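Local coordinates for uncharacterized rhodanese-related protein TVG0868615 (Thermoplasma volcanium GSS1, PDB 3GK5), which is of uncharacterized function but carries a rhodanese-like domain, the fold of sulfurtransferases and of related proteins that have lost that activity, at residues 3-7 against 81-86. Sequence-based numbering, arbitrary orientation.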
loop_
_atom_site.group_PDB
_atom_site.type_symbol
_atom_site.label_atom_id
_atom_site.label_comp_id
_atom_site.label_asym_id
_atom_site.label_seq_id
_atom_site.Cartn_x
_atom_site.Cartn_y
_atom_site.Cartn_z
ATOM N N TYR A 3 -7.447 7.940 10.301
ATOM C CA TYR A 3 -6.126 7.924 9.605
ATOM C C TYR A 3 -5.021 7.359 10.494
ATOM O O TYR A 3 -4.729 7.908 11.559
ATOM C CB TYR A 3 -5.734 9.340 9.166
ATOM C CG TYR A 3 -4.390 9.403 8.472
ATOM C CD1 TYR A 3 -4.257 9.038 7.136
ATOM C CD2 TYR A 3 -3.237 9.757 9.172
ATOM C CE1 TYR A 3 -3.007 9.016 6.514
ATOM C CE2 TYR A 3 -1.980 9.734 8.559
ATOM C CZ TYR A 3 -1.874 9.358 7.232
ATOM O OH TYR A 3 -0.638 9.286 6.630
ATOM N N ARG A 4 -4.412 6.263 10.048
ATOM C CA ARG A 4 -3.325 5.625 10.783
ATOM C C ARG A 4 -2.129 5.442 9.852
ATOM O O ARG A 4 -2.275 5.435 8.632
ATOM C CB ARG A 4 -3.751 4.255 11.317
ATOM C CG ARG A 4 -5.066 4.236 12.077
ATOM C CD ARG A 4 -6.228 3.918 11.150
ATOM N NE ARG A 4 -6.095 2.602 10.524
ATOM C CZ ARG A 4 -6.076 1.447 11.188
ATOM N NH1 ARG A 4 -5.950 0.304 10.529
ATOM N NH2 ARG A 4 -6.181 1.433 12.510
ATOM N N SER A 5 -0.948 5.284 10.434
ATOM C CA SER A 5 0.265 5.103 9.651
ATOM C C SER A 5 1.079 3.938 10.207
ATOM O O SER A 5 0.901 3.552 11.365
ATOM C CB SER A 5 1.084 6.393 9.680
ATOM O OG SER A 5 2.236 6.286 8.869
ATOM N N ILE A 6 1.969 3.381 9.384
ATOM C CA ILE A 6 2.798 2.246 9.797
ATOM C C ILE A 6 4.218 2.257 9.230
ATOM O O ILE A 6 4.431 2.419 8.034
ATOM C CB ILE A 6 2.131 0.890 9.417
ATOM C CG1 ILE A 6 3.057 -0.272 9.762
ATOM C CG2 ILE A 6 1.813 0.851 7.943
ATOM C CD1 ILE A 6 2.488 -1.623 9.397
ATOM N N ASN A 7 5.180 2.063 10.121
ATOM C CA ASN A 7 6.592 2.032 9.777
ATOM C C ASN A 7 6.888 0.844 8.858
ATOM O O ASN A 7 6.135 -0.128 8.831
ATOM C CB ASN A 7 7.408 1.897 11.060
ATOM C CG ASN A 7 8.873 2.158 10.846
ATOM O OD1 ASN A 7 9.717 1.685 11.611
ATOM N ND2 ASN A 7 9.193 2.932 9.811
ATOM N N ASN A 81 -10.467 -0.831 6.979
ATOM C CA ASN A 81 -9.354 -0.943 7.896
ATOM C C ASN A 81 -8.056 -0.877 7.083
ATOM O O ASN A 81 -7.509 -1.912 6.689
ATOM C CB ASN A 81 -9.467 -2.264 8.650
ATOM C CG ASN A 81 -8.377 -2.446 9.661
ATOM O OD1 ASN A 81 -7.782 -1.474 10.128
ATOM N ND2 ASN A 81 -8.111 -3.697 10.027
ATOM N N ILE A 82 -7.593 0.347 6.815
ATOM C CA ILE A 82 -6.364 0.569 6.053
ATOM C C ILE A 82 -5.418 1.494 6.800
ATOM O O ILE A 82 -5.843 2.293 7.628
ATOM C CB ILE A 82 -6.629 1.198 4.652
ATOM C CG1 ILE A 82 -6.735 2.723 4.756
ATOM C CG2 ILE A 82 -7.899 0.616 4.040
ATOM C CD1 ILE A 82 -7.913 3.227 5.556
ATOM N N VAL A 83 -4.130 1.380 6.494
ATOM C CA VAL A 83 -3.101 2.199 7.119
ATOM C C VAL A 83 -2.162 2.720 6.035
ATOM O O VAL A 83 -2.053 2.114 4.976
ATOM C CB VAL A 83 -2.287 1.368 8.106
ATOM C CG1 VAL A 83 -3.179 0.885 9.244
ATOM C CG2 VAL A 83 -1.677 0.186 7.375
ATOM N N ASP A 84 -1.489 3.836 6.299
ATOM C CA ASP A 84 -0.557 4.425 5.333
ATOM C C ASP A 84 0.865 3.964 5.660
ATOM O O ASP A 84 1.242 3.898 6.831
ATOM C CB ASP A 84 -0.655 5.963 5.391
ATOM C CG ASP A 84 0.224 6.658 4.362
ATOM O OD1 ASP A 84 0.255 6.204 3.196
ATOM O OD2 ASP A 84 0.874 7.675 4.709
ATOM N N VAL A 85 1.644 3.626 4.637
ATOM C CA VAL A 85 3.020 3.181 4.850
ATOM C C VAL A 85 4.005 4.344 4.680
ATOM O O VAL A 85 4.169 4.893 3.584
ATOM C CB VAL A 85 3.419 2.050 3.863
ATOM C CG1 VAL A 85 4.847 1.601 4.136
ATOM C CG2 VAL A 85 2.466 0.882 3.977
ATOM N N GLU A 86 4.670 4.699 5.773
ATOM C CA GLU A 86 5.628 5.801 5.786
ATOM C C GLU A 86 6.835 5.608 4.874
ATOM O O GLU A 86 7.462 4.551 4.874
ATOM C CB GLU A 86 6.103 6.024 7.223
ATOM C CG GLU A 86 4.951 6.160 8.204
ATOM C CD GLU A 86 5.357 5.930 9.646
ATOM O OE1 GLU A 86 4.470 6.025 10.526
ATOM O OE2 GLU A 86 6.553 5.651 9.898
#
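Arg4 lays one face of its guanidinium over CG1 of Val83, with CZ 3.5 Å from that methyl. Bends at chi2 (92°) and chi3 (61°) turn its end across to the neighbouring strand, which brings NE to the carbonyl oxygen of Ile82. The bond is 2.9 Å from NE to O and nearly straight at N-H; O lies in the guanidinium plane, while NE sits above the carbonyl plane rather than on a lone pair. Tyr3 reaches Asp84 on the face that Ser5 and Asp84 share: with CG anti to the backbone N (chi1 179°), its ring comes obliquely past CB of Asp84 and its OH donates to OD2 from the anti side, well out of the carboxylate plane, 2.9 Å away. Ser68 holds OD1, so both carboxylate oxygens of this buried acid are engaged. The backbones pair as parallel strands: Asp84 N bonds Arg4 O, Ile6 N reaches Asp84 O at 2.7 Å, and Glu86 N closes on Ile6 O in a longer bond of 3.2 Å. CG2 of Ile6 packs against CG2 of Val83 (3.6 Å) and CG2 of Val85 (4.0 Å). This pairing adds strand 5-6 as an outermost strand of the parallel rhodanese-like sheet, alongside 82-85, which in turn pairs with 58-61; helix 66-76 packs on the Tyr3 and Asp84 face, and Leu11 of helix 8-13 meets Ile6 and Val85 on the opposite one.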